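Local coordinates for protein methylglyoxal reductase (NADPH-dependent) (Candida albicans SC5314, PDB 6KWS) that probably reduces methylglyoxal with NADPH as hydride donor, as an extended short-chain dehydrogenase/reductase built on a Rossmann fold, at residues Q15-Q20 with K245-A250; Y127-T132 with T191-F196; S195-P200 with V238-V243; R260-S265 with A305-T310. The protein carries 1 engineered substitution. One frame throughout, in Å; residues are numbered along the deposited sequence.

Contact 1: residues Q15-Q20 with K245-A250; sequences QHVVKQ and KAHIIA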
loop_
_atom_site.group_PDB
_atom_site.type_symbol
_atom_site.label_atom_id
_atom_site.label_comp_id
_atom_site.label_asym_id
_atom_site.label_seq_id
_atom_site.Cartn_x
_atom_site.Cartn_y
_atom_site.Cartn_z
ATOM N N GLN A 15 -5.340 -2.321 8.293
ATOM C CA GLN A 15 -5.340 -2.872 9.643
ATOM C C GLN A 15 -4.156 -2.355 10.449
ATOM O O GLN A 15 -4.282 -2.056 11.642
ATOM C CB GLN A 15 -5.326 -4.402 9.584
ATOM C CG GLN A 15 -6.556 -4.997 8.914
ATOM C CD GLN A 15 -6.859 -6.421 9.378
ATOM O OE1 GLN A 15 -6.169 -6.976 10.239
ATOM N NE2 GLN A 15 -7.893 -7.018 8.805
ATOM N N HIS A 16 -2.999 -2.225 9.807
ATOM C CA HIS A 16 -1.830 -1.724 10.512
ATOM C C HIS A 16 -1.997 -0.253 10.873
ATOM O O HIS A 16 -1.681 0.158 12.000
ATOM C CB HIS A 16 -0.591 -1.949 9.662
ATOM C CG HIS A 16 -0.050 -3.340 9.755
ATOM N ND1 HIS A 16 0.534 -3.833 10.904
ATOM C CD2 HIS A 16 -0.017 -4.351 8.851
ATOM C CE1 HIS A 16 0.910 -5.084 10.701
ATOM N NE2 HIS A 16 0.583 -5.425 9.466
ATOM N N VAL A 17 -2.519 0.547 9.941
ATOM C CA VAL A 17 -2.833 1.939 10.247
ATOM C C VAL A 17 -3.792 2.016 11.434
ATOM O O VAL A 17 -3.596 2.798 12.376
ATOM C CB VAL A 17 -3.409 2.630 9.000
ATOM C CG1 VAL A 17 -4.091 3.937 9.376
ATOM C CG2 VAL A 17 -2.297 2.854 7.958
ATOM N N VAL A 18 -4.833 1.182 11.412
ATOM C CA VAL A 18 -5.829 1.200 12.476
ATOM C C VAL A 18 -5.180 0.909 13.823
ATOM O O VAL A 18 -5.394 1.633 14.807
ATOM C CB VAL A 18 -6.956 0.201 12.156
ATOM C CG1 VAL A 18 -7.793 -0.086 13.385
ATOM C CG2 VAL A 18 -7.840 0.765 11.053
ATOM N N LYS A 19 -4.386 -0.166 13.887
ATOM C CA LYS A 19 -3.680 -0.517 15.118
ATOM C C LYS A 19 -2.816 0.640 15.608
ATOM O O LYS A 19 -2.844 0.998 16.789
ATOM C CB LYS A 19 -2.823 -1.763 14.890
ATOM C CG LYS A 19 -2.121 -2.251 16.138
ATOM C CD LYS A 19 -1.026 -3.264 15.848
ATOM C CE LYS A 19 -1.560 -4.482 15.063
ATOM N NZ LYS A 19 -1.069 -5.818 15.570
ATOM N N GLN A 20 -2.047 1.250 14.709
ATOM C CA GLN A 20 -1.208 2.361 15.141
ATOM C C GLN A 20 -2.039 3.577 15.532
ATOM O O GLN A 20 -1.722 4.248 16.522
ATOM C CB GLN A 20 -0.204 2.717 14.058
ATOM C CG GLN A 20 0.672 1.556 13.646
ATOM C CD GLN A 20 1.892 2.043 12.933
ATOM O OE1 GLN A 20 2.249 3.220 13.047
ATOM N NE2 GLN A 20 2.540 1.165 12.181
ATOM N N LYS A 245 2.762 3.403 9.187
ATOM C CA LYS A 245 3.174 4.524 10.014
ATOM C C LYS A 245 3.268 5.799 9.192
ATOM O O LYS A 245 2.933 6.887 9.677
ATOM C CB LYS A 245 4.503 4.225 10.692
ATOM C CG LYS A 245 4.957 5.341 11.604
ATOM C CD LYS A 245 6.132 4.914 12.452
ATOM C CE LYS A 245 6.719 6.101 13.219
ATOM N NZ LYS A 245 7.034 5.765 14.638
ATOM N N ALA A 246 3.691 5.679 7.930
ATOM C CA ALA A 246 3.806 6.861 7.082
ATOM C C ALA A 246 2.449 7.510 6.864
ATOM O O ALA A 246 2.340 8.737 6.882
ATOM C CB ALA A 246 4.460 6.507 5.746
ATOM N N HIS A 247 1.399 6.707 6.682
ATOM C CA HIS A 247 0.059 7.282 6.602
ATOM C C HIS A 247 -0.232 8.182 7.791
ATOM O O HIS A 247 -0.903 9.212 7.644
ATOM C CB HIS A 247 -1.000 6.189 6.519
ATOM C CG HIS A 247 -1.125 5.599 5.154
ATOM N ND1 HIS A 247 -0.179 4.744 4.622
ATOM C CD2 HIS A 247 -2.062 5.772 4.196
ATOM C CE1 HIS A 247 -0.540 4.409 3.396
ATOM N NE2 HIS A 247 -1.682 5.014 3.116
ATOM N N ILE A 248 0.259 7.817 8.976
ATOM C CA ILE A 248 -0.061 8.629 10.136
ATOM C C ILE A 248 0.839 9.848 10.204
ATOM O O ILE A 248 0.366 10.962 10.457
ATOM C CB ILE A 248 0.003 7.786 11.411
ATOM C CG1 ILE A 248 -1.200 6.847 11.439
ATOM C CG2 ILE A 248 0.057 8.688 12.645
ATOM C CD1 ILE A 248 -0.962 5.575 12.228
ATOM N N ILE A 249 2.140 9.681 9.958
ATOM C CA ILE A 249 2.999 10.860 9.937
ATOM C C ILE A 249 2.530 11.828 8.857
ATOM O O ILE A 249 2.713 13.042 8.984
ATOM C CB ILE A 249 4.485 10.470 9.746
ATOM C CG1 ILE A 249 4.933 9.416 10.770
ATOM C CG2 ILE A 249 5.382 11.695 9.834
ATOM C CD1 ILE A 249 4.905 9.903 12.189
ATOM N N ALA A 250 1.851 11.317 7.828
ATOM C CA ALA A 250 1.506 12.146 6.680
ATOM C C ALA A 250 0.504 13.239 7.026
ATOM O O ALA A 250 0.501 14.291 6.372
ATOM C CB ALA A 250 0.958 11.283 5.546
#
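With CG beside the backbone N (chi1 -57°) and an extended chain beyond it, Q20 lays its amide against the root of K245; I248 starts the same way (chi1 -72°), and its extended CG1 branch carries CD1 across to the other helix. Q20 OE1 lies 3.4 Å from K245 CB, the two side chains crossing at about a right angle. What meets here is amide and methylene; the charged end of K245 makes a cation-pi contact with F318. The rotation of the Q20 amide is set by a hydrogen bond from its NE2 to R241 O, earlier in helix 240-252. I248 CD1 fits 3.5 Å from Q20 CB and 3.8 Å from V17 O. On the inner side, V17 CG2 reaches H247 CB at 3.9 Å and comes obliquely to the imidazole, whose nitrogens are held by V243 O at ND1 and T124 OG1 at NE2. The short helical axes pass 9.2 Å apart at a crossing angle of -56°. This is a worked case of helix pairing over a Rossmann sheet: the helix after the first strand packs on helix 240-252, with H247 next to L81 and I13 of the NADPH site.

Contact 2: residues Y127-T132 with T191-F196; sequences YAAIST and TINPSF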
loop_
_atom_site.group_PDB
_atom_site.type_symbol
_atom_site.label_atom_id
_atom_site.label_comp_id
_atom_site.label_asym_id
_atom_site.label_seq_id
_atom_site.Cartn_x
_atom_site.Cartn_y
_atom_site.Cartn_z
ATOM N N TYR A 127 4.398 3.250 -5.871
ATOM C CA TYR A 127 5.601 3.491 -6.652
ATOM C C TYR A 127 5.310 3.373 -8.147
ATOM O O TYR A 127 5.961 4.032 -8.968
ATOM C CB TYR A 127 6.688 2.495 -6.220
ATOM C CG TYR A 127 8.013 2.631 -6.944
ATOM C CD1 TYR A 127 8.726 3.833 -6.914
ATOM C CD2 TYR A 127 8.548 1.567 -7.659
ATOM C CE1 TYR A 127 9.933 3.967 -7.576
ATOM C CE2 TYR A 127 9.766 1.685 -8.323
ATOM C CZ TYR A 127 10.451 2.882 -8.275
ATOM O OH TYR A 127 11.654 3.010 -8.933
ATOM N N ALA A 128 4.335 2.545 -8.518
ATOM C CA ALA A 128 3.979 2.406 -9.917
ATOM C C ALA A 128 3.515 3.717 -10.535
ATOM O O ALA A 128 3.562 3.855 -11.758
ATOM C CB ALA A 128 2.887 1.349 -10.083
ATOM N N ALA A 129 3.031 4.669 -9.739
ATOM C CA ALA A 129 2.693 5.970 -10.302
ATOM C C ALA A 129 3.910 6.869 -10.430
ATOM O O ALA A 129 3.828 7.926 -11.069
ATOM C CB ALA A 129 1.621 6.665 -9.460
ATOM N N ILE A 130 5.039 6.471 -9.856
ATOM C CA ILE A 130 6.253 7.265 -9.918
ATOM C C ILE A 130 7.169 6.834 -11.062
ATOM O O ILE A 130 7.763 7.680 -11.732
ATOM C CB ILE A 130 6.988 7.204 -8.567
ATOM C CG1 ILE A 130 6.127 7.825 -7.463
ATOM C CG2 ILE A 130 8.288 7.933 -8.691
ATOM C CD1 ILE A 130 6.878 8.100 -6.157
ATOM N N SER A 131 7.306 5.534 -11.326
ATOM C CA SER A 131 8.413 5.052 -12.142
ATOM C C SER A 131 7.932 4.550 -13.504
ATOM O O SER A 131 7.097 3.641 -13.588
ATOM C CB SER A 131 9.196 3.968 -11.404
ATOM O OG SER A 131 8.433 2.800 -11.252
ATOM N N THR A 132 8.482 5.145 -14.561
ATOM C CA THR A 132 8.319 4.631 -15.915
ATOM C C THR A 132 9.172 3.372 -16.087
ATOM O O THR A 132 10.335 3.343 -15.666
ATOM C CB THR A 132 8.736 5.718 -16.915
ATOM O OG1 THR A 132 8.058 6.944 -16.602
ATOM C CG2 THR A 132 8.398 5.322 -18.310
ATOM N N THR A 191 0.072 11.879 -0.332
ATOM C CA THR A 191 0.073 10.657 -1.109
ATOM C C THR A 191 1.188 9.769 -0.571
ATOM O O THR A 191 2.290 10.257 -0.297
ATOM C CB THR A 191 0.248 11.024 -2.589
ATOM O OG1 THR A 191 -1.035 11.073 -3.224
ATOM C CG2 THR A 191 1.066 10.070 -3.281
ATOM N N ILE A 192 0.884 8.489 -0.365
ATOM C CA ILE A 192 1.846 7.483 0.078
ATOM C C ILE A 192 2.076 6.517 -1.081
ATOM O O ILE A 192 1.157 5.783 -1.464
ATOM C CB ILE A 192 1.326 6.738 1.313
ATOM C CG1 ILE A 192 0.931 7.735 2.402
ATOM C CG2 ILE A 192 2.368 5.766 1.839
ATOM C CD1 ILE A 192 2.134 8.394 3.063
ATOM N N ASN A 193 3.285 6.496 -1.654
ATOM C CA ASN A 193 3.584 5.636 -2.808
ATOM C C ASN A 193 4.566 4.544 -2.432
ATOM O O ASN A 193 5.781 4.706 -2.633
ATOM C CB ASN A 193 4.152 6.435 -3.976
ATOM C CG ASN A 193 3.346 7.632 -4.286
ATOM O OD1 ASN A 193 2.572 7.650 -5.239
ATOM N ND2 ASN A 193 3.529 8.667 -3.487
ATOM N N PRO A 194 4.100 3.405 -1.931
ATOM C CA PRO A 194 5.016 2.320 -1.585
ATOM C C PRO A 194 5.386 1.476 -2.795
ATOM O O PRO A 194 4.621 1.348 -3.757
ATOM C CB PRO A 194 4.200 1.508 -0.578
ATOM C CG PRO A 194 2.804 1.707 -1.019
ATOM C CD PRO A 194 2.698 3.061 -1.629
ATOM N N SER A 195 6.585 0.894 -2.737
ATOM C CA SER A 195 6.941 -0.159 -3.690
ATOM C C SER A 195 6.232 -1.450 -3.295
ATOM O O SER A 195 5.144 -1.389 -2.707
ATOM C CB SER A 195 8.454 -0.365 -3.762
ATOM O OG SER A 195 9.093 0.158 -2.620
ATOM N N PHE A 196 6.810 -2.616 -3.613
ATOM C CA PHE A 196 6.204 -3.865 -3.160
ATOM C C PHE A 196 6.158 -3.908 -1.639
ATOM O O PHE A 196 7.173 -3.706 -0.968
ATOM C CB PHE A 196 6.969 -5.078 -3.682
ATOM C CG PHE A 196 6.909 -5.233 -5.158
ATOM C CD1 PHE A 196 5.736 -5.658 -5.780
ATOM C CD2 PHE A 196 8.040 -4.973 -5.941
ATOM C CE1 PHE A 196 5.685 -5.800 -7.162
ATOM C CE2 PHE A 196 7.997 -5.117 -7.326
ATOM C CZ PHE A 196 6.818 -5.528 -7.932
#
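Y127 and N193 contribute most of the buried surface in this contact, and I130 follows. Y127 faces the end of strand 188-194 with its backbone and CB: its N donates to P194 O over 2.9 Å in a nearly straight bond (175° at the hydrogen), although the donor stands well above the carbonyl plane, 55° out of it. Immediately beside this bond, Y127 CB packs 3.7 Å from S195 CA. CG is anti to the backbone N (chi1 -180°), which turns the phenol away from the strand; its hydroxyl is hydrogen-bonded to E136, and S131 OG lies over one ring face, toward the rim. N193 points its CB into the turn, where I130 CD1 meets it at 3.9 Å, the two side chains crossing at about a right angle. The turn is itself held by Y127 O, which accepts from both I130 N and S131 N, the former at 2.8 Å. Upstream, I192 exchanges backbone bonds with I123 and S125, and the bond from Y127 N to P194 O falls two residues further along each chain. It thus prolongs the parallel pairing of the central sheet just as the first chain leaves it for a helical turn. The chemistry implies a junction in which one directional backbone bond probably holds the turn against the strand end, with carbon contacts packed beside it in a buried setting.

Contact 3: residues S195-P200 with V238-V243; sequences SFVFGP and VDVRDV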
loop_
_atom_site.group_PDB
_atom_site.type_symbol
_atom_site.label_atom_id
_atom_site.label_comp_id
_atom_site.label_asym_id
_atom_site.label_seq_id
_atom_site.Cartn_x
_atom_site.Cartn_y
_atom_site.Cartn_z
ATOM N N SER A 195 6.585 0.894 -2.737
ATOM C CA SER A 195 6.941 -0.159 -3.690
ATOM C C SER A 195 6.232 -1.450 -3.295
ATOM O O SER A 195 5.144 -1.389 -2.707
ATOM C CB SER A 195 8.454 -0.365 -3.762
ATOM O OG SER A 195 9.093 0.158 -2.620
ATOM N N PHE A 196 6.810 -2.616 -3.613
ATOM C CA PHE A 196 6.204 -3.865 -3.160
ATOM C C PHE A 196 6.158 -3.908 -1.639
ATOM O O PHE A 196 7.173 -3.706 -0.968
ATOM C CB PHE A 196 6.969 -5.078 -3.682
ATOM C CG PHE A 196 6.909 -5.233 -5.158
ATOM C CD1 PHE A 196 5.736 -5.658 -5.780
ATOM C CD2 PHE A 196 8.040 -4.973 -5.941
ATOM C CE1 PHE A 196 5.685 -5.800 -7.162
ATOM C CE2 PHE A 196 7.997 -5.117 -7.326
ATOM C CZ PHE A 196 6.818 -5.528 -7.932
ATOM N N VAL A 197 4.981 -4.167 -1.093
ATOM C CA VAL A 197 4.780 -4.112 0.348
ATOM C C VAL A 197 4.923 -5.512 0.936
ATOM O O VAL A 197 4.117 -6.404 0.646
ATOM C CB VAL A 197 3.416 -3.507 0.694
ATOM C CG1 VAL A 197 3.252 -3.524 2.179
ATOM C CG2 VAL A 197 3.307 -2.093 0.144
ATOM N N PHE A 198 5.950 -5.702 1.759
ATOM C CA PHE A 198 6.213 -6.939 2.474
ATOM C C PHE A 198 5.800 -6.765 3.929
ATOM O O PHE A 198 5.416 -5.680 4.359
ATOM C CB PHE A 198 7.701 -7.315 2.401
ATOM C CG PHE A 198 8.172 -7.692 1.043
ATOM C CD1 PHE A 198 7.275 -8.051 0.061
ATOM C CD2 PHE A 198 9.533 -7.696 0.749
ATOM C CE1 PHE A 198 7.717 -8.404 -1.208
ATOM C CE2 PHE A 198 9.991 -8.053 -0.522
ATOM C CZ PHE A 198 9.078 -8.410 -1.500
ATOM N N GLY A 199 5.934 -7.834 4.708
ATOM C CA GLY A 199 5.719 -7.749 6.131
ATOM C C GLY A 199 4.545 -8.591 6.569
ATOM O O GLY A 199 3.724 -9.021 5.756
ATOM N N PRO A 200 4.444 -8.836 7.873
ATOM C CA PRO A 200 3.353 -9.667 8.396
ATOM C C PRO A 200 2.017 -8.938 8.389
ATOM O O PRO A 200 1.949 -7.707 8.367
ATOM C CB PRO A 200 3.806 -9.935 9.828
ATOM C CG PRO A 200 4.484 -8.604 10.177
ATOM C CD PRO A 200 5.268 -8.269 8.958
ATOM N N VAL A 238 9.187 -2.345 0.720
ATOM C CA VAL A 238 9.113 -1.610 1.977
ATOM C C VAL A 238 8.201 -2.413 2.892
ATOM O O VAL A 238 7.271 -3.075 2.425
ATOM C CB VAL A 238 8.595 -0.174 1.737
ATOM C CG1 VAL A 238 7.232 -0.239 1.097
ATOM C CG2 VAL A 238 8.525 0.604 3.016
ATOM N N ASP A 239 8.495 -2.397 4.190
ATOM C CA ASP A 239 7.682 -3.150 5.139
ATOM C C ASP A 239 6.349 -2.446 5.376
ATOM O O ASP A 239 6.282 -1.215 5.451
ATOM C CB ASP A 239 8.436 -3.330 6.459
ATOM C CG ASP A 239 7.695 -4.225 7.452
ATOM O OD1 ASP A 239 6.785 -3.739 8.175
ATOM O OD2 ASP A 239 8.043 -5.420 7.523
ATOM N N VAL A 240 5.287 -3.253 5.513
ATOM C CA VAL A 240 3.918 -2.755 5.635
ATOM C C VAL A 240 3.752 -1.880 6.866
ATOM O O VAL A 240 2.963 -0.924 6.855
ATOM C CB VAL A 240 2.925 -3.935 5.662
ATOM C CG1 VAL A 240 3.212 -4.829 6.843
ATOM C CG2 VAL A 240 1.474 -3.443 5.696
ATOM N N ARG A 241 4.478 -2.188 7.944
ATOM C CA ARG A 241 4.357 -1.409 9.169
ATOM C C ARG A 241 4.897 0.008 8.988
ATOM O O ARG A 241 4.347 0.964 9.549
ATOM C CB ARG A 241 5.065 -2.146 10.297
ATOM C CG ARG A 241 4.296 -3.388 10.720
ATOM C CD ARG A 241 5.150 -4.355 11.503
ATOM N NE ARG A 241 6.282 -4.842 10.716
ATOM C CZ ARG A 241 7.126 -5.785 11.129
ATOM N NH1 ARG A 241 6.963 -6.356 12.315
ATOM N NH2 ARG A 241 8.128 -6.171 10.350
ATOM N N ASP A 242 5.961 0.169 8.191
ATOM C CA ASP A 242 6.460 1.511 7.892
ATOM C C ASP A 242 5.526 2.264 6.951
ATOM O O ASP A 242 5.374 3.485 7.063
ATOM C CB ASP A 242 7.869 1.412 7.318
ATOM C CG ASP A 242 8.827 0.758 8.294
ATOM O OD1 ASP A 242 8.633 1.003 9.519
ATOM O OD2 ASP A 242 9.739 -0.007 7.863
ATOM N N VAL A 243 4.882 1.563 6.029
ATOM C CA VAL A 243 3.888 2.210 5.191
ATOM C C VAL A 243 2.740 2.708 6.052
ATOM O O VAL A 243 2.372 3.890 6.003
ATOM C CB VAL A 243 3.411 1.240 4.091
ATOM C CG1 VAL A 243 2.355 1.887 3.215
ATOM C CG2 VAL A 243 4.594 0.772 3.245
#
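V240 can be followed outward from CB, which lies 3.3 Å from F198 O. CG1 takes the position between the backbone N and the carbonyl carbon (chi1 61°), which places it 3.5 Å from P200 O. CG2 lies 3.9 Å from V197 CG1. Alongside, the backbones form a parallel ladder: F196 O receives V238 N, V238 O receives F198 N, and F198 O receives V240 N at 2.7 Å, nearly in line with the carbonyl. D239, the N-cap of helix 240-252, accepts R241 N at OD1 and is also gripped side-on by the R241 guanidinium, NE meeting OD1 at 2.8 Å and NH2 meeting OD2 at 2.9 Å. The backbone N and NE approach OD1 from opposite faces of the carboxylate. P200 CD rests over the centre of the guanidinium, 3.8 Å from CZ, while S326 and D329 of helix 323-337 supply further partners to D239 and R241. Such parallel pairing belongs to a beta-alpha-beta unit, here 196-198, 216-222 and 234-239, at the edge of the Rossmann sheet where V197 binds NADPH.

Contact 4: residues R260-S265 with A305-T310; sequences RILLNS and ATIDDT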
loop_
_atom_site.group_PDB
_atom_site.type_symbol
_atom_site.label_atom_id
_atom_site.label_comp_id
_atom_site.label_asym_id
_atom_site.label_seq_id
_atom_site.Cartn_x
_atom_site.Cartn_y
_atom_site.Cartn_z
ATOM N N ARG A 260 3.939 14.104 -2.242
ATOM C CA ARG A 260 3.953 12.693 -2.614
ATOM C C ARG A 260 5.104 12.034 -1.875
ATOM O O ARG A 260 6.263 12.399 -2.087
ATOM C CB ARG A 260 4.162 12.498 -4.106
ATOM C CG ARG A 260 3.132 13.093 -4.999
ATOM C CD ARG A 260 3.668 12.939 -6.401
ATOM N NE ARG A 260 3.224 11.709 -7.044
ATOM C CZ ARG A 260 3.918 11.078 -7.988
ATOM N NH1 ARG A 260 5.101 11.556 -8.376
ATOM N NH2 ARG A 260 3.431 9.968 -8.542
ATOM N N ILE A 261 4.802 11.069 -1.018
ATOM C CA ILE A 261 5.820 10.476 -0.171
ATOM C C ILE A 261 6.147 9.094 -0.720
ATOM O O ILE A 261 5.287 8.204 -0.764
ATOM C CB ILE A 261 5.380 10.438 1.299
ATOM C CG1 ILE A 261 5.289 11.860 1.842
ATOM C CG2 ILE A 261 6.417 9.795 2.130
ATOM C CD1 ILE A 261 3.999 12.170 2.522
ATOM N N LEU A 262 7.385 8.924 -1.158
ATOM C CA LEU A 262 7.844 7.636 -1.660
ATOM C C LEU A 262 8.201 6.729 -0.478
ATOM O O LEU A 262 8.959 7.125 0.421
ATOM C CB LEU A 262 9.034 7.856 -2.590
ATOM C CG LEU A 262 9.282 6.943 -3.783
ATOM C CD1 LEU A 262 10.427 7.504 -4.662
ATOM C CD2 LEU A 262 9.611 5.553 -3.285
ATOM N N LEU A 263 7.646 5.520 -0.458
ATOM C CA LEU A 263 7.944 4.567 0.602
ATOM C C LEU A 263 8.688 3.398 -0.005
ATOM O O LEU A 263 8.096 2.538 -0.673
ATOM C CB LEU A 263 6.697 4.120 1.350
ATOM C CG LEU A 263 6.872 4.963 2.610
ATOM C CD1 LEU A 263 6.233 6.338 2.425
ATOM C CD2 LEU A 263 6.470 4.285 3.893
ATOM N N ASN A 264 10.000 3.391 0.225
ATOM C CA ASN A 264 10.858 2.323 -0.249
ATOM C C ASN A 264 12.038 2.179 0.698
ATOM O O ASN A 264 12.740 3.150 0.991
ATOM C CB ASN A 264 11.345 2.583 -1.673
ATOM C CG ASN A 264 12.162 1.420 -2.216
ATOM O OD1 ASN A 264 11.611 0.441 -2.693
ATOM N ND2 ASN A 264 13.476 1.519 -2.127
ATOM N N SER A 265 12.242 0.960 1.170
ATOM C CA SER A 265 13.353 0.615 2.027
ATOM C C SER A 265 14.582 0.101 1.276
ATOM O O SER A 265 15.689 0.151 1.817
ATOM C CB SER A 265 12.893 -0.452 3.013
ATOM O OG SER A 265 13.849 -0.633 4.039
ATOM N N ALA A 305 17.263 1.245 -11.568
ATOM C CA ALA A 305 17.520 2.613 -11.152
ATOM C C ALA A 305 17.737 2.683 -9.644
ATOM O O ALA A 305 17.417 1.762 -8.891
ATOM C CB ALA A 305 16.366 3.533 -11.541
ATOM N N THR A 306 18.287 3.803 -9.213
ATOM C CA THR A 306 18.384 4.142 -7.806
ATOM C C THR A 306 17.163 4.953 -7.411
ATOM O O THR A 306 16.855 5.970 -8.046
ATOM C CB THR A 306 19.654 4.945 -7.535
ATOM O OG1 THR A 306 20.788 4.169 -7.933
ATOM C CG2 THR A 306 19.757 5.284 -6.076
ATOM N N ILE A 307 16.467 4.495 -6.378
ATOM C CA ILE A 307 15.342 5.237 -5.826
ATOM C C ILE A 307 15.893 6.218 -4.812
ATOM O O ILE A 307 16.508 5.811 -3.821
ATOM C CB ILE A 307 14.315 4.305 -5.177
ATOM C CG1 ILE A 307 13.686 3.408 -6.238
ATOM C CG2 ILE A 307 13.264 5.113 -4.446
ATOM C CD1 ILE A 307 12.975 2.257 -5.639
ATOM N N ASP A 308 15.686 7.508 -5.059
ATOM C CA ASP A 308 16.198 8.550 -4.172
ATOM C C ASP A 308 15.035 9.122 -3.371
ATOM O O ASP A 308 14.399 10.095 -3.784
ATOM C CB ASP A 308 16.923 9.639 -4.946
ATOM C CG ASP A 308 17.480 10.712 -4.040
ATOM O OD1 ASP A 308 17.515 10.487 -2.810
ATOM O OD2 ASP A 308 17.889 11.776 -4.559
ATOM N N ASP A 309 14.780 8.526 -2.203
ATOM C CA ASP A 309 13.688 8.934 -1.326
ATOM C C ASP A 309 14.168 9.797 -0.160
ATOM O O ASP A 309 13.527 9.817 0.898
ATOM C CB ASP A 309 12.913 7.709 -0.822
ATOM C CG ASP A 309 13.770 6.738 0.016
ATOM O OD1 ASP A 309 14.972 6.558 -0.277
ATOM O OD2 ASP A 309 13.218 6.130 0.965
ATOM N N THR A 310 15.262 10.550 -0.354
ATOM C CA THR A 310 15.813 11.381 0.716
ATOM C C THR A 310 14.749 12.287 1.331
ATOM O O THR A 310 14.542 12.281 2.549
ATOM C CB THR A 310 16.988 12.210 0.187
ATOM O OG1 THR A 310 17.799 11.387 -0.654
ATOM C CG2 THR A 310 17.849 12.699 1.322
#
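The amide of N264 carries the tip of I307 on one face: CD1 stands almost squarely over the flat group, 3.6 Å from N264 CG, with the two side chains at about a right angle, and the hydroxyl of S195 lies near the amide as well. The second flat group, the D309 carboxylate, has OD2 3.0 Å from N264 O, and its firm partner is R313, joined to OD2 through a salt bridge. I307 is the middle of the contact. Its CG1 branch sits beside the backbone N (chi1 -65°) and continues extended, delivering CD1 to the amide, while CG2 departs in the other direction and settles against the forked end of L262, 3.7 Å from CD1 and 3.9 Å from CD2. One isoleucine therefore uses its two arms on L262 and N264, alternate residues whose CB atoms point toward its segment. D309 lies beside L262, its CB 4.3 Å from L262 CB; the backbone N of L262 donates to S312 OG, just inside helix 310-316. The phenol of Y127 also touches I307. The N264 side chain lies about 9 Å from that of V197 of the NADPH site. In this extended short-chain dehydrogenase fold the contact joins the region of the short strand 306-307, which pairs in parallel with 142-143, to strand 260-269, the antiparallel member of the central sheet.

Contacts 2, 3 and 4 all reach the part of the central sheet formed by strands 188-194, 260-269, 234-239 and 196-198, and contact 1 joins helices on one side of it. Contacts 2 and 4 lie closest, their centres 9 Å apart, tied by the strand bond from I261 N to T191 O (2.7 Å). Contact 3 continues the chain of contact 2 through S195 and F196. It meets contact 1, 12 Å away between centres, where H16 NE2 lies 2.9 Å from P200 O, a probable hydrogen bond. A246 CB packs 3.5 Å from L263 CD2, linking contacts 1 and 4. Toward the NADPH site, contact 3 contributes V197, and the H247 side chain of contact 1 lies about 3 Å from that of L81.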